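Beta-agarase AgaA (Microbulbifer thermotolerans, PDB 3WZ1) hydrolyses beta-1,4-galactosidic linkages inside agarose chains, releasing neoagarotetraose as the main product, through the GH16 catalytic domain described here. Local coordinates at residues A[110-115]-A[259-264]; A[133-138]-A[148-153]. All blocks are in the same frame, centred on the assembly; numbering follows the deposited sequence.

Contact 1 of 2, residues A[110-115]-A[259-264]; sequences LSNMVL and PNRNTY
The backbone carbonyl of R261 is the point on which S111, N112 and M113 converge. M113 CG lies 3.2 Å from R261 O, and N112 N reaches the same oxygen at 3.1 Å in a weak hydrogen bond, bent to 130° at the hydrogen. M113 gets there because its chain folds twice, at chi2 and again at chi3, which lays SD 4.0 Å from N262 CA; beyond the two segments it also packs on L256 and E255 of helix 253-256. With an alanine in place of M113, the R261 carbonyl would probably lose the CG and SD contacts on one side, and a gap would be likely to open between the N262 backbone and that helix. Packing is also close at S111, whose CA makes a CH...O contact with T263 O (3.4 Å), while Y264 CD1 meets L110 CA obliquely.

The looser side is the partly exposed one. With its CG anti to the backbone N (chi1 -175°), N112 extends its amide across the aliphatic part of R261, ND2 standing 3.7 Å from R261 CG. The amide and guanidinium planes differ by 71°, and their polar ends look elsewhere: N112 OD1 accepts from D139 N, and R261 NE forms a salt bridge with D258. A water accepts from N112 ND2 and donates to N260 O; another lies within bonding distance of L110 O and T263 O.

Between them, these segments join the loop linking strands 102-109 and 116-123 to the run into strand 264-276 of the jelly roll. With one weak direct hydrogen bond, their cohesion probably rests largely on van der Waals contact and water bridges.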
loop_
_atom_site.group_PDB
_atom_site.type_symbol
_atom_site.label_atom_id
_atom_site.label_comp_id
_atom_site.label_asym_id
_atom_site.label_seq_id
_atom_site.Cartn_x
_atom_site.Cartn_y
_atom_site.Cartn_z
ATOM N N LEU A 110 2.919 0.661 -10.354
ATOM C CA LEU A 110 1.456 0.542 -10.374
ATOM C C LEU A 110 0.981 -0.228 -11.598
ATOM O O LEU A 110 1.576 -0.132 -12.674
ATOM C CB LEU A 110 0.782 1.905 -10.444
ATOM C CG LEU A 110 1.270 3.019 -9.521
ATOM C CD1 LEU A 110 0.413 4.263 -9.697
ATOM C CD2 LEU A 110 1.321 2.565 -8.066
ATOM N N SER A 111 -0.121 -0.948 -11.457
ATOM C CA SER A 111 -0.773 -1.489 -12.625
ATOM C C SER A 111 -1.379 -0.362 -13.463
ATOM O O SER A 111 -1.770 0.685 -12.941
ATOM C CB SER A 111 -1.873 -2.464 -12.224
ATOM O OG SER A 111 -2.927 -1.778 -11.558
ATOM N N ASN A 112 -1.486 -0.611 -14.776
ATOM C CA ASN A 112 -2.072 0.349 -15.686
ATOM C C ASN A 112 -3.560 0.071 -15.782
ATOM O O ASN A 112 -4.077 -0.374 -16.802
ATOM C CB ASN A 112 -1.371 0.235 -17.032
ATOM C CG ASN A 112 -1.822 1.272 -18.029
ATOM O OD1 ASN A 112 -2.680 2.110 -17.773
ATOM N ND2 ASN A 112 -1.204 1.203 -19.220
ATOM N N MET A 113 -4.230 0.358 -14.673
ATOM C CA MET A 113 -5.623 0.028 -14.472
ATOM C C MET A 113 -6.298 1.091 -13.628
ATOM O O MET A 113 -5.639 1.868 -12.922
ATOM C CB MET A 113 -5.741 -1.306 -13.731
ATOM C CG MET A 113 -5.086 -2.503 -14.381
ATOM S SD MET A 113 -5.987 -3.105 -15.835
ATOM C CE MET A 113 -7.089 -4.309 -15.077
ATOM N N VAL A 114 -7.629 1.112 -13.663
ATOM C CA VAL A 114 -8.397 2.008 -12.802
ATOM C C VAL A 114 -8.479 1.515 -11.358
ATOM O O VAL A 114 -8.944 2.218 -10.457
ATOM C CB VAL A 114 -9.806 2.287 -13.340
ATOM C CG1 VAL A 114 -9.709 2.998 -14.682
ATOM C CG2 VAL A 114 -10.657 1.012 -13.447
ATOM N N LEU A 115 -8.072 0.267 -11.157
ATOM C CA LEU A 115 -7.943 -0.309 -9.823
ATOM C C LEU A 115 -6.932 0.442 -8.992
ATOM O O LEU A 115 -5.948 0.958 -9.517
ATOM C CB LEU A 115 -7.466 -1.751 -9.949
ATOM C CG LEU A 115 -8.367 -2.693 -10.742
ATOM C CD1 LEU A 115 -7.623 -3.957 -11.105
ATOM C CD2 LEU A 115 -9.603 -3.011 -9.918
ATOM N N PRO A 259 -2.124 -8.654 -20.381
ATOM C CA PRO A 259 -1.051 -8.967 -19.443
ATOM C C PRO A 259 -0.070 -7.821 -19.267
ATOM O O PRO A 259 0.694 -7.823 -18.304
ATOM C CB PRO A 259 -0.355 -10.173 -20.079
ATOM C CG PRO A 259 -0.685 -10.097 -21.512
ATOM C CD PRO A 259 -2.017 -9.451 -21.619
ATOM N N ASN A 260 -0.083 -6.870 -20.187
ATOM C CA ASN A 260 0.785 -5.704 -20.071
ATOM C C ASN A 260 0.209 -4.590 -19.240
ATOM O O ASN A 260 0.926 -3.613 -18.969
ATOM C CB ASN A 260 1.150 -5.157 -21.453
ATOM C CG ASN A 260 2.159 -6.021 -22.158
ATOM O OD1 ASN A 260 2.269 -7.225 -21.889
ATOM N ND2 ASN A 260 2.934 -5.414 -23.045
ATOM N N ARG A 261 -1.054 -4.710 -18.837
ATOM C CA ARG A 261 -1.707 -3.699 -18.013
ATOM C C ARG A 261 -2.193 -4.198 -16.672
ATOM O O ARG A 261 -2.322 -3.405 -15.743
ATOM C CB ARG A 261 -2.883 -3.099 -18.782
ATOM C CG ARG A 261 -2.410 -2.183 -19.893
ATOM C CD ARG A 261 -3.569 -1.407 -20.467
ATOM N NE ARG A 261 -4.354 -2.236 -21.365
ATOM C CZ ARG A 261 -5.546 -1.908 -21.832
ATOM N NH1 ARG A 261 -6.102 -0.766 -21.453
ATOM N NH2 ARG A 261 -6.189 -2.745 -22.664
ATOM N N ASN A 262 -2.440 -5.498 -16.558
ATOM C CA ASN A 262 -3.299 -5.989 -15.485
ATOM C C ASN A 262 -2.551 -6.355 -14.212
ATOM O O ASN A 262 -3.141 -6.917 -13.290
ATOM C CB ASN A 262 -4.134 -7.182 -16.005
ATOM C CG ASN A 262 -3.295 -8.409 -16.318
ATOM O OD1 ASN A 262 -2.091 -8.453 -16.084
ATOM N ND2 ASN A 262 -3.953 -9.444 -16.848
ATOM N N THR A 263 -1.270 -6.002 -14.131
ATOM C CA THR A 263 -0.446 -6.455 -13.025
ATOM C C THR A 263 0.325 -5.312 -12.378
ATOM O O THR A 263 0.903 -4.458 -13.066
ATOM C CB THR A 263 0.518 -7.575 -13.474
ATOM O OG1 THR A 263 -0.252 -8.636 -14.060
ATOM C CG2 THR A 263 1.295 -8.135 -12.314
ATOM N N TYR A 264 0.330 -5.353 -11.045
ATOM C CA TYR A 264 1.026 -4.397 -10.155
ATOM C C TYR A 264 2.234 -5.121 -9.612
ATOM O O TYR A 264 2.105 -6.237 -9.122
ATOM C CB TYR A 264 0.047 -4.017 -9.038
ATOM C CG TYR A 264 0.546 -3.399 -7.743
ATOM C CD1 TYR A 264 1.515 -2.394 -7.714
ATOM C CD2 TYR A 264 -0.022 -3.766 -6.539
ATOM C CE1 TYR A 264 1.906 -1.823 -6.527
ATOM C CE2 TYR A 264 0.346 -3.167 -5.341
ATOM C CZ TYR A 264 1.335 -2.215 -5.333
ATOM O OH TYR A 264 1.713 -1.623 -4.125
HETATM O O HOH W 1 2.952 -2.698 -13.494
HETATM O O HOH W 2 0.950 -0.720 -19.421
HETATM O O HOH W 3 0.768 -2.085 -16.185
#

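Contact 2 of 2, residues A[133-138]-A[148-153]; sequences IEAYGS and ERLHLS
Two anti torsions, chi1 178° in E134 and -173° in H151, send both side chains the same way from neighbouring antiparallel strands of the GH16 beta-jelly roll, 128-135 and 150-158. E134 then runs extended to its carboxylate, which meets the imidazole edge nearly coplanar, the planes 9° apart. H151 ND1 donates to E134 OE1 at 2.6 Å. Besides this side-chain bond the backbones are paired too: H151 N gives a hydrogen bond to E134 O (2.9 Å), so the two residues are fixed at both levels.

E134 is the predicted proton donor, and its buried carboxylate has further partners: OE2 accepts from Q241 NE2, and OE1 has a weak hydrogen bond to a glycerol, probably from the crystallisation liquor. The H151 ring stacks with W173, while S153 CB covers one face near the rim; such contacts would hinder its rotation.

Farther along, A135 CB packs on L150 CD2 (3.8 Å). The strands then part, and two waters bridge Y136 to R149: one accepts from Y136 N, the other lies within bonding distance of Y136 O, and both are within bonding distance of R149 O. The bond to H151 uses the anti lone pair of E134 OE1, an oxygen that lies in the plane of the imidazole ring.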
loop_
_atom_site.group_PDB
_atom_site.type_symbol
_atom_site.label_atom_id
_atom_site.label_comp_id
_atom_site.label_asym_id
_atom_site.label_seq_id
_atom_site.Cartn_x
_atom_site.Cartn_y
_atom_site.Cartn_z
ATOM N N ILE A 133 1.404 3.446 -0.472
ATOM C CA ILE A 133 1.009 3.512 -1.892
ATOM C C ILE A 133 -0.491 3.262 -1.987
ATOM O O ILE A 133 -1.007 2.222 -1.532
ATOM C CB ILE A 133 1.775 2.533 -2.817
ATOM C CG1 ILE A 133 3.276 2.794 -2.773
ATOM C CG2 ILE A 133 1.233 2.613 -4.248
ATOM C CD1 ILE A 133 4.097 1.859 -3.623
ATOM N N GLU A 134 -1.202 4.234 -2.546
ATOM C CA GLU A 134 -2.579 4.055 -3.001
ATOM C C GLU A 134 -2.713 4.938 -4.224
ATOM O O GLU A 134 -2.683 6.166 -4.111
ATOM C CB GLU A 134 -3.607 4.433 -1.941
ATOM C CG GLU A 134 -5.040 4.285 -2.425
ATOM C CD GLU A 134 -6.054 4.447 -1.323
ATOM O OE1 GLU A 134 -6.242 5.579 -0.807
ATOM O OE2 GLU A 134 -6.650 3.420 -0.915
ATOM N N ALA A 135 -2.813 4.321 -5.387
ATOM C CA ALA A 135 -2.761 5.085 -6.606
ATOM C C ALA A 135 -3.376 4.303 -7.741
ATOM O O ALA A 135 -3.478 3.061 -7.675
ATOM C CB ALA A 135 -1.323 5.430 -6.926
ATOM N N TYR A 136 -3.775 5.027 -8.785
ATOM C CA TYR A 136 -4.580 4.464 -9.868
ATOM C C TYR A 136 -3.815 4.747 -11.155
ATOM O O TYR A 136 -3.696 5.922 -11.559
ATOM C CB TYR A 136 -6.000 5.073 -9.848
ATOM C CG TYR A 136 -6.560 5.094 -8.437
ATOM C CD1 TYR A 136 -6.207 6.116 -7.560
ATOM C CD2 TYR A 136 -7.401 4.065 -7.946
ATOM C CE1 TYR A 136 -6.637 6.126 -6.252
ATOM C CE2 TYR A 136 -7.858 4.087 -6.641
ATOM C CZ TYR A 136 -7.462 5.109 -5.785
ATOM O OH TYR A 136 -7.877 5.167 -4.472
ATOM N N GLY A 137 -3.231 3.713 -11.753
ATOM C CA GLY A 137 -2.281 3.886 -12.862
ATOM C C GLY A 137 -2.850 4.111 -14.254
ATOM O O GLY A 137 -2.093 4.438 -15.163
ATOM N N SER A 138 -4.169 3.969 -14.406
ATOM C CA SER A 138 -4.827 3.908 -15.720
ATOM C C SER A 138 -4.405 4.988 -16.705
ATOM O O SER A 138 -4.457 6.171 -16.378
ATOM C CB SER A 138 -6.327 4.036 -15.558
ATOM O OG SER A 138 -6.924 3.875 -16.829
ATOM N N GLU A 148 -1.179 10.893 -12.830
ATOM C CA GLU A 148 -0.074 11.725 -12.349
ATOM C C GLU A 148 -0.057 11.928 -10.842
ATOM O O GLU A 148 0.761 12.728 -10.342
ATOM C CB GLU A 148 -0.069 13.071 -13.090
ATOM C CG GLU A 148 0.260 12.873 -14.553
ATOM C CD GLU A 148 0.173 14.116 -15.413
ATOM O OE1 GLU A 148 0.001 15.223 -14.890
ATOM O OE2 GLU A 148 0.287 13.945 -16.647
ATOM N N ARG A 149 -0.868 11.177 -10.092
ATOM C CA ARG A 149 -1.056 11.426 -8.661
ATOM C C ARG A 149 -0.785 10.155 -7.817
ATOM O O ARG A 149 -1.103 9.049 -8.240
ATOM C CB ARG A 149 -2.487 11.941 -8.423
ATOM C CG ARG A 149 -2.913 13.129 -9.309
ATOM C CD ARG A 149 -2.840 14.416 -8.538
ATOM N NE ARG A 149 -2.595 15.729 -9.181
ATOM C CZ ARG A 149 -2.451 16.085 -10.472
ATOM N NH1 ARG A 149 -2.559 15.283 -11.527
ATOM N NH2 ARG A 149 -2.183 17.359 -10.687
ATOM N N LEU A 150 -0.240 10.347 -6.620
ATOM C CA LEU A 150 -0.185 9.303 -5.566
ATOM C C LEU A 150 -1.087 9.791 -4.437
ATOM O O LEU A 150 -0.981 10.939 -4.000
ATOM C CB LEU A 150 1.238 9.133 -5.044
ATOM C CG LEU A 150 2.268 8.646 -6.062
ATOM C CD1 LEU A 150 3.689 8.774 -5.496
ATOM C CD2 LEU A 150 1.979 7.208 -6.515
ATOM N N HIS A 151 -1.996 8.951 -3.960
ATOM C CA HIS A 151 -2.871 9.340 -2.876
ATOM C C HIS A 151 -2.130 9.053 -1.572
ATOM O O HIS A 151 -1.840 7.884 -1.257
ATOM C CB HIS A 151 -4.181 8.557 -2.935
ATOM C CG HIS A 151 -5.200 9.027 -1.957
ATOM N ND1 HIS A 151 -5.996 8.160 -1.246
ATOM C CD2 HIS A 151 -5.560 10.271 -1.569
ATOM C CE1 HIS A 151 -6.793 8.845 -0.453
ATOM N NE2 HIS A 151 -6.568 10.132 -0.656
ATOM N N LEU A 152 -1.821 10.108 -0.827
ATOM C CA LEU A 152 -1.078 9.995 0.441
ATOM C C LEU A 152 -2.058 10.203 1.550
ATOM O O LEU A 152 -2.546 11.313 1.729
ATOM C CB LEU A 152 0.015 11.052 0.513
ATOM C CG LEU A 152 0.975 11.105 -0.683
ATOM C CD1 LEU A 152 1.985 12.224 -0.478
ATOM C CD2 LEU A 152 1.676 9.784 -0.906
ATOM N N SER A 153 -2.381 9.152 2.292
ATOM C CA SER A 153 -3.504 9.245 3.201
ATOM C C SER A 153 -3.445 8.254 4.350
ATOM O O SER A 153 -2.496 7.476 4.495
ATOM C CB SER A 153 -4.832 9.131 2.426
ATOM O OG SER A 153 -5.909 9.706 3.203
HETATM O O HOH W 4 0.309 6.726 -2.566
HETATM O O HOH W 5 -3.698 8.007 -8.563
HETATM O O HOH W 6 -1.161 7.001 -10.277
#

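How the contacts relate
Contact 1 and contact 2 have centres 13 Å apart and touch directly through 110-115 and 133-138. L110 CD1 packs on A135 CB at 3.5 Å, next in sequence to the predicted proton donor E134, and V114 O lies 3.5 Å from Y136 CD2. Strand 116-123 follows 110-115 directly and pairs with 128-135, so the loop of contact 1 leads into a strand paired with the one that carries E134. Contact 2 holds the predicted proton donor: the E134 side chain is about 5 Å from that of E129, the predicted nucleophile. Contact 1 is less direct, the L110 side chain being about 8 Å from that of E134.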